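Local coordinates for protein branched-chain phosphotransacylase (Enterococcus faecalis, PDB 1YCO) that probably transfers branched-chain acyl groups between coenzyme A and phosphate, at residues A56-A61 with H81-E86; L73-I78 with V250-R255. All coordinates share one frame; numbering follows the deposited sequence.

Contact 1 of 2, residues A56-A61 with H81-E86; sequences AVAQEA and HTLLKE
Glu86 reaches Ala58 and Gln59 through an unusual first torsion, chi1 -116°, followed by a bend at chi2 that lays the carboxylate alongside the neighbouring helix. Its CG rests on the methyl of Ala58, with CG to Ala58 CB at 3.6 Å, and its carboxylate lies beside the backbone of Gln59. In Gln59 the CG is anti to the backbone N, and a turn at chi2 leads the amide away. Glu86 OE1 therefore meets aliphatic carbon, 3.2 Å from Gln59 CB, and the amide and carboxylate planes stand 82° apart. No hydrogen bond crosses between the helices; although the carboxylate lies against Gln59, its polar partners are outside both segments, a weak hydrogen bond from OE2 to His92 and, from OE1, a long, weak ion pair with Lys89. Ala58 suits its place because a lone methyl lets the backbones approach: its CB lies 4.1 Å from Leu83 CA and 4.1 Å from Thr82 CG2. The OG1 of Thr82 bonds to Gln79, while its CG2 faces Ala58. Leu83 CD1 touches Ala58 CB, and Leu83 also packs on Val62. The segment axes pass 9.0 Å apart at -40°, with the small Ala58 at the interface of two neighbouring helices packed beside the parallel sheet of an alpha/beta fold.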
ATOM      1  N   ALA A  56       5.400  34.345  11.706  1.00 43.25           N
ATOM      2  CA  ALA A  56       4.644  34.923  12.808  1.00 43.47           C
ATOM      3  C   ALA A  56       3.376  34.099  13.067  1.00 43.75           C
ATOM      4  O   ALA A  56       3.082  33.744  14.213  1.00 42.30           O
ATOM      5  CB  ALA A  56       4.287  36.373  12.490  1.00 42.59           C
ATOM      6  N   VAL A  57       2.649  33.792  11.989  1.00 43.37           N
ATOM      7  CA  VAL A  57       1.412  33.007  12.040  1.00 45.19           C
ATOM      8  C   VAL A  57       1.642  31.701  12.791  1.00 46.73           C
ATOM      9  O   VAL A  57       0.902  31.352  13.718  1.00 45.41           O
ATOM     10  CB  VAL A  57       0.901  32.631  10.606  1.00 45.53           C
ATOM     11  CG1 VAL A  57      -0.393  31.831  10.700  1.00 44.59           C
ATOM     12  CG2 VAL A  57       0.690  33.881   9.773  1.00 44.83           C
ATOM     13  N   ALA A  58       2.680  30.984  12.371  1.00 47.40           N
ATOM     14  CA  ALA A  58       3.047  29.714  12.977  1.00 48.00           C
ATOM     15  C   ALA A  58       3.430  29.897  14.437  1.00 48.63           C
ATOM     16  O   ALA A  58       2.930  29.188  15.309  1.00 49.58           O
ATOM     17  CB  ALA A  58       4.212  29.089  12.213  1.00 47.62           C
ATOM     18  N   GLN A  59       4.308  30.855  14.709  1.00 48.74           N
ATOM     19  CA  GLN A  59       4.746  31.071  16.083  1.00 49.86           C
ATOM     20  C   GLN A  59       3.580  31.360  17.018  1.00 47.90           C
ATOM     21  O   GLN A  59       3.538  30.858  18.134  1.00 47.72           O
ATOM     22  CB  GLN A  59       5.760  32.216  16.151  1.00 51.16           C
ATOM     23  CG  GLN A  59       6.466  32.317  17.503  1.00 53.67           C
ATOM     24  CD  GLN A  59       5.697  33.153  18.518  1.00 57.08           C
ATOM     25  OE1 GLN A  59       5.922  33.048  19.729  1.00 58.11           O
ATOM     26  NE2 GLN A  59       4.793  33.999  18.029  1.00 56.37           N
ATOM     27  N   GLU A  60       2.635  32.166  16.550  1.00 48.13           N
ATOM     28  CA  GLU A  60       1.482  32.523  17.354  1.00 48.14           C
ATOM     29  C   GLU A  60       0.479  31.375  17.533  1.00 47.54           C
ATOM     30  O   GLU A  60      -0.153  31.253  18.589  1.00 47.92           O
ATOM     31  CB  GLU A  60       0.818  33.759  16.759  1.00 49.15           C
ATOM     32  CG  GLU A  60       1.700  34.991  16.898  1.00 54.01           C
ATOM     33  CD  GLU A  60       0.959  36.287  16.644  1.00 56.78           C
ATOM     34  OE1 GLU A  60       0.655  36.579  15.468  1.00 58.40           O
ATOM     35  OE2 GLU A  60       0.672  37.009  17.629  1.00 58.82           O
ATOM     36  N   ALA A  61       0.352  30.533  16.509  1.00 45.88           N
ATOM     37  CA  ALA A  61      -0.543  29.376  16.557  1.00 44.90           C
ATOM     38  C   ALA A  61      -0.016  28.345  17.555  1.00 43.77           C
ATOM     39  O   ALA A  61      -0.754  27.843  18.409  1.00 39.90           O
ATOM     40  CB  ALA A  61      -0.651  28.740  15.172  1.00 43.81           C
ATOM     41  N   HIS A  81       6.957  22.671   6.875  1.00 54.20           N
ATOM     42  CA  HIS A  81       8.277  22.828   7.468  1.00 54.97           C
ATOM     43  C   HIS A  81       8.280  24.023   8.438  1.00 54.37           C
ATOM     44  O   HIS A  81       8.843  23.946   9.535  1.00 53.59           O
ATOM     45  CB  HIS A  81       9.312  23.035   6.359  1.00 57.56           C
ATOM     46  CG  HIS A  81      10.715  23.168   6.856  1.00 60.82           C
ATOM     47  ND1 HIS A  81      11.711  23.775   6.121  1.00 62.94           N
ATOM     48  CD2 HIS A  81      11.292  22.777   8.018  1.00 61.99           C
ATOM     49  CE1 HIS A  81      12.838  23.756   6.810  1.00 63.30           C
ATOM     50  NE2 HIS A  81      12.612  23.156   7.965  1.00 63.30           N
ATOM     51  N   THR A  82       7.640  25.118   8.028  1.00 53.35           N
ATOM     52  CA  THR A  82       7.555  26.334   8.841  1.00 52.65           C
ATOM     53  C   THR A  82       6.895  26.083  10.194  1.00 50.01           C
ATOM     54  O   THR A  82       7.442  26.459  11.229  1.00 48.52           O
ATOM     55  CB  THR A  82       6.735  27.441   8.134  1.00 53.34           C
ATOM     56  OG1 THR A  82       7.334  27.766   6.875  1.00 55.71           O
ATOM     57  CG2 THR A  82       6.677  28.692   8.994  1.00 54.05           C
ATOM     58  N   LEU A  83       5.720  25.458  10.177  1.00 49.32           N
ATOM     59  CA  LEU A  83       4.975  25.159  11.403  1.00 49.10           C
ATOM     60  C   LEU A  83       5.659  24.080  12.222  1.00 47.66           C
ATOM     61  O   LEU A  83       5.761  24.186  13.441  1.00 46.39           O
ATOM     62  CB  LEU A  83       3.552  24.697  11.066  1.00 49.83           C
ATOM     63  CG  LEU A  83       2.678  24.175  12.217  1.00 48.05           C
ATOM     64  CD1 LEU A  83       2.309  25.322  13.152  1.00 48.61           C
ATOM     65  CD2 LEU A  83       1.417  23.549  11.653  1.00 48.97           C
ATOM     66  N   LEU A  84       6.130  23.045  11.538  1.00 50.52           N
ATOM     67  CA  LEU A  84       6.786  21.928  12.205  1.00 53.54           C
ATOM     68  C   LEU A  84       8.020  22.402  12.958  1.00 53.95           C
ATOM     69  O   LEU A  84       8.177  22.130  14.151  1.00 52.96           O
ATOM     70  CB  LEU A  84       7.170  20.862  11.182  1.00 54.15           C
ATOM     71  CG  LEU A  84       7.372  19.453  11.739  1.00 56.23           C
ATOM     72  CD1 LEU A  84       6.061  18.948  12.343  1.00 56.95           C
ATOM     73  CD2 LEU A  84       7.828  18.519  10.625  1.00 57.45           C
ATOM     74  N   LYS A  85       8.896  23.111  12.254  1.00 54.60           N
ATOM     75  CA  LYS A  85      10.109  23.632  12.878  1.00 57.01           C
ATOM     76  C   LYS A  85       9.695  24.550  14.029  1.00 56.69           C
ATOM     77  O   LYS A  85      10.387  24.662  15.049  1.00 57.69           O
ATOM     78  CB  LYS A  85      10.945  24.434  11.870  1.00 58.36           C
ATOM     79  CG  LYS A  85      12.240  24.998  12.469  1.00 59.50           C
ATOM     80  CD  LYS A  85      12.705  26.262  11.757  1.00 59.77           C
ATOM     81  CE  LYS A  85      13.047  26.019  10.290  1.00 58.77           C
ATOM     82  NZ  LYS A  85      13.437  27.304   9.619  1.00 58.67           N
ATOM     83  N   GLU A  86       8.553  25.203  13.849  1.00 54.91           N
ATOM     84  CA  GLU A  86       8.017  26.116  14.843  1.00 54.24           C
ATOM     85  C   GLU A  86       7.568  25.422  16.134  1.00 52.77           C
ATOM     86  O   GLU A  86       7.881  25.885  17.233  1.00 49.86           O
ATOM     87  CB  GLU A  86       6.848  26.909  14.241  1.00 55.83           C
ATOM     88  CG  GLU A  86       7.115  28.398  14.142  1.00 57.53           C
ATOM     89  CD  GLU A  86       7.290  29.030  15.509  1.00 59.08           C
ATOM     90  OE1 GLU A  86       8.008  30.052  15.612  1.00 58.84           O
ATOM     91  OE2 GLU A  86       6.698  28.500  16.479  1.00 58.45           O
TER

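Contact 2 of 2, residues L73-I78 with V250-R255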
ATOM      1  N   LEU A  73      -3.941  21.557  17.602  1.00 34.53           N
ATOM      2  CA  LEU A  73      -3.288  22.421  16.642  1.00 34.94           C
ATOM      3  C   LEU A  73      -3.682  21.934  15.248  1.00 35.65           C
ATOM      4  O   LEU A  73      -3.698  20.729  14.988  1.00 34.11           O
ATOM      5  CB  LEU A  73      -1.770  22.345  16.813  1.00 35.67           C
ATOM      6  CG  LEU A  73      -0.953  23.258  15.898  1.00 35.97           C
ATOM      7  CD1 LEU A  73      -1.306  24.713  16.196  1.00 38.68           C
ATOM      8  CD2 LEU A  73       0.521  23.014  16.117  1.00 37.12           C
ATOM      9  N   LEU A  74      -4.002  22.872  14.361  1.00 33.94           N
ATOM     10  CA  LEU A  74      -4.407  22.527  13.009  1.00 37.43           C
ATOM     11  C   LEU A  74      -3.721  23.412  11.971  1.00 37.97           C
ATOM     12  O   LEU A  74      -3.784  24.640  12.041  1.00 37.52           O
ATOM     13  CB  LEU A  74      -5.929  22.640  12.885  1.00 39.72           C
ATOM     14  CG  LEU A  74      -6.604  22.178  11.592  1.00 42.52           C
ATOM     15  CD1 LEU A  74      -8.030  21.727  11.896  1.00 44.53           C
ATOM     16  CD2 LEU A  74      -6.605  23.313  10.564  1.00 45.28           C
ATOM     17  N   LYS A  75      -3.068  22.772  11.007  1.00 39.36           N
ATOM     18  CA  LYS A  75      -2.351  23.480   9.960  1.00 42.07           C
ATOM     19  C   LYS A  75      -3.222  23.878   8.774  1.00 43.44           C
ATOM     20  O   LYS A  75      -3.585  23.033   7.947  1.00 44.13           O
ATOM     21  CB  LYS A  75      -1.190  22.625   9.450  1.00 42.09           C
ATOM     22  CG  LYS A  75      -0.320  23.335   8.425  1.00 43.17           C
ATOM     23  CD  LYS A  75       0.690  22.399   7.802  1.00 44.35           C
ATOM     24  CE  LYS A  75       0.150  21.763   6.541  1.00 47.21           C
ATOM     25  NZ  LYS A  75      -0.065  22.771   5.462  1.00 47.47           N
ATOM     26  N   GLY A  76      -3.549  25.165   8.693  1.00 44.61           N
ATOM     27  CA  GLY A  76      -4.347  25.667   7.586  1.00 44.61           C
ATOM     28  C   GLY A  76      -3.436  25.801   6.380  1.00 46.19           C
ATOM     29  O   GLY A  76      -2.773  24.837   6.002  1.00 44.92           O
ATOM     30  N   ILE A  77      -3.385  26.987   5.778  1.00 48.34           N
ATOM     31  CA  ILE A  77      -2.518  27.206   4.618  1.00 49.56           C
ATOM     32  C   ILE A  77      -1.185  27.820   5.064  1.00 49.82           C
ATOM     33  O   ILE A  77      -1.095  29.015   5.321  1.00 49.18           O
ATOM     34  CB  ILE A  77      -3.200  28.119   3.578  1.00 50.43           C
ATOM     35  CG1 ILE A  77      -4.448  27.428   3.034  1.00 49.96           C
ATOM     36  CG2 ILE A  77      -2.236  28.425   2.427  1.00 51.14           C
ATOM     37  CD1 ILE A  77      -5.188  28.239   1.988  1.00 51.97           C
ATOM     38  N   ILE A  78      -0.159  26.980   5.159  1.00 50.72           N
ATOM     39  CA  ILE A  78       1.166  27.408   5.585  1.00 52.47           C
ATOM     40  C   ILE A  78       2.137  26.245   5.386  1.00 53.59           C
ATOM     41  O   ILE A  78       1.753  25.086   5.537  1.00 53.70           O
ATOM     42  CB  ILE A  78       1.166  27.823   7.088  1.00 52.69           C
ATOM     43  CG1 ILE A  78       2.587  28.152   7.546  1.00 52.46           C
ATOM     44  CG2 ILE A  78       0.589  26.694   7.940  1.00 52.06           C
ATOM     45  CD1 ILE A  78       2.661  28.679   8.969  1.00 52.81           C
ATOM     46  N   VAL A 250      -1.909  17.109  16.621  1.00 37.17           N
ATOM     47  CA  VAL A 250      -1.656  18.067  15.553  1.00 37.67           C
ATOM     48  C   VAL A 250      -2.282  17.548  14.273  1.00 36.71           C
ATOM     49  O   VAL A 250      -1.957  16.463  13.818  1.00 37.87           O
ATOM     50  CB  VAL A 250      -0.137  18.321  15.345  1.00 37.47           C
ATOM     51  CG1 VAL A 250       0.070  19.468  14.356  1.00 36.78           C
ATOM     52  CG2 VAL A 250       0.519  18.642  16.673  1.00 36.81           C
ATOM     53  N   VAL A 251      -3.200  18.318  13.710  1.00 37.26           N
ATOM     54  CA  VAL A 251      -3.872  17.915  12.484  1.00 38.80           C
ATOM     55  C   VAL A 251      -3.254  18.645  11.280  1.00 40.77           C
ATOM     56  O   VAL A 251      -3.140  19.872  11.271  1.00 40.73           O
ATOM     57  CB  VAL A 251      -5.386  18.241  12.554  1.00 36.42           C
ATOM     58  CG1 VAL A 251      -6.086  17.780  11.296  1.00 36.30           C
ATOM     59  CG2 VAL A 251      -6.006  17.605  13.786  1.00 34.70           C
ATOM     60  N   LEU A 252      -2.849  17.881  10.273  1.00 42.98           N
ATOM     61  CA  LEU A 252      -2.259  18.449   9.074  1.00 46.55           C
ATOM     62  C   LEU A 252      -3.313  18.510   7.978  1.00 48.78           C
ATOM     63  O   LEU A 252      -3.940  17.504   7.648  1.00 49.75           O
ATOM     64  CB  LEU A 252      -1.069  17.603   8.616  1.00 46.45           C
ATOM     65  CG  LEU A 252       0.124  17.574   9.579  1.00 48.23           C
ATOM     66  CD1 LEU A 252       1.204  16.624   9.069  1.00 49.02           C
ATOM     67  CD2 LEU A 252       0.673  18.975   9.736  1.00 47.87           C
ATOM     68  N   THR A 253      -3.506  19.698   7.422  1.00 50.51           N
ATOM     69  CA  THR A 253      -4.484  19.904   6.368  1.00 52.05           C
ATOM     70  C   THR A 253      -3.806  20.424   5.100  1.00 52.73           C
ATOM     71  O   THR A 253      -2.828  21.171   5.167  1.00 53.25           O
ATOM     72  CB  THR A 253      -5.577  20.906   6.844  1.00 53.43           C
ATOM     73  OG1 THR A 253      -6.671  20.180   7.412  1.00 53.61           O
ATOM     74  CG2 THR A 253      -6.074  21.781   5.705  1.00 55.01           C
ATOM     75  N   SER A 254      -4.331  20.016   3.951  1.00 53.59           N
ATOM     76  CA  SER A 254      -3.813  20.444   2.657  1.00 53.87           C
ATOM     77  C   SER A 254      -4.986  21.026   1.895  1.00 53.31           C
ATOM     78  O   SER A 254      -6.070  20.446   1.888  1.00 53.38           O
ATOM     79  CB  SER A 254      -3.240  19.259   1.883  1.00 55.59           C
ATOM     80  OG  SER A 254      -2.813  19.655   0.589  1.00 59.33           O
ATOM     81  N   ARG A 255      -4.773  22.170   1.257  1.00 53.72           N
ATOM     82  CA  ARG A 255      -5.830  22.833   0.501  1.00 53.95           C
ATOM     83  C   ARG A 255      -6.620  21.842  -0.355  1.00 53.97           C
ATOM     84  O   ARG A 255      -7.851  21.899  -0.413  1.00 53.94           O
ATOM     85  CB  ARG A 255      -5.225  23.934  -0.374  1.00 54.25           C
ATOM     86  CG  ARG A 255      -6.247  24.870  -1.002  1.00 57.19           C
ATOM     87  CD  ARG A 255      -5.584  26.160  -1.463  1.00 59.45           C
ATOM     88  NE  ARG A 255      -6.491  27.296  -1.313  1.00 62.11           N
ATOM     89  CZ  ARG A 255      -6.106  28.565  -1.185  1.00 62.49           C
ATOM     90  NH1 ARG A 255      -4.815  28.883  -1.191  1.00 60.52           N
ATOM     91  NH2 ARG A 255      -7.024  29.512  -1.029  1.00 62.59           N
TER
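Leu73 and Val251 are joined by a nearly straight bond, Val251 N to Leu73 O at 2.8 Å, with a return bond from Lys75 N to Val251 O at 2.9 Å. Val251 thus gives and accepts within one parallel pairing. Branched side chains suit the buried Leu73, Leu74, Val250 and Val251: Leu73 CD2 lies beside Val250 CG1 at 4.0 Å, while Leu74 and Val251 pack on the other face. At the strand ends the Lys75 and Leu252 side chains cross, Lys75 CD 3.9 Å from Leu252 CD2. Bends at chi3 (92°) and chi4 fold the lysine ammonium back over the loop, where NZ bonds Ile78 O at 2.9 Å in the carbonyl plane and, more weakly, the carbonyls of Gly76 and Thr253. A long, flexible lysine can gather backbone acceptors where the strands part. Ile77 CD1 sits 3.2 Å above the centre of the Arg255 guanidinium plane, and Arg255 NH2 forms a salt bridge with Glu13. Outside this shell, helix 259-274 packs on Val251 and Thr253, helix 80-87 on Leu73, Lys75 and Val250, and Leu74 bonds through its backbone to Ser5 and Ala7. This is the parallel edge pairing of a five-stranded alpha/beta sheet, strand 250-252 outermost within this chain.

The centres of contacts 1 and 2 lie about 11 Å apart, on the same side of the chain's centre, and they touch directly. Along the chain come helix 54-66, strand 72-75 and helix 80-87, with strand 250-252 joining much later; segment 73-78 thus falls between the two halves of contact 1. Leu83 packs on the strand and Ala58 on the loop that follows it: Leu83 CD2 meets Lys75 CB at 3.5 Å, and Ala58 CB meets Ile78 CD1 at 3.6 Å. Contact 1 therefore belongs to the helical layer and contact 2 to the parallel sheet beneath it. Contact 2 adds the late strand to the sheet, on which the helices of contact 1 pack, uniting distant parts of the sequence in an alpha/beta fold.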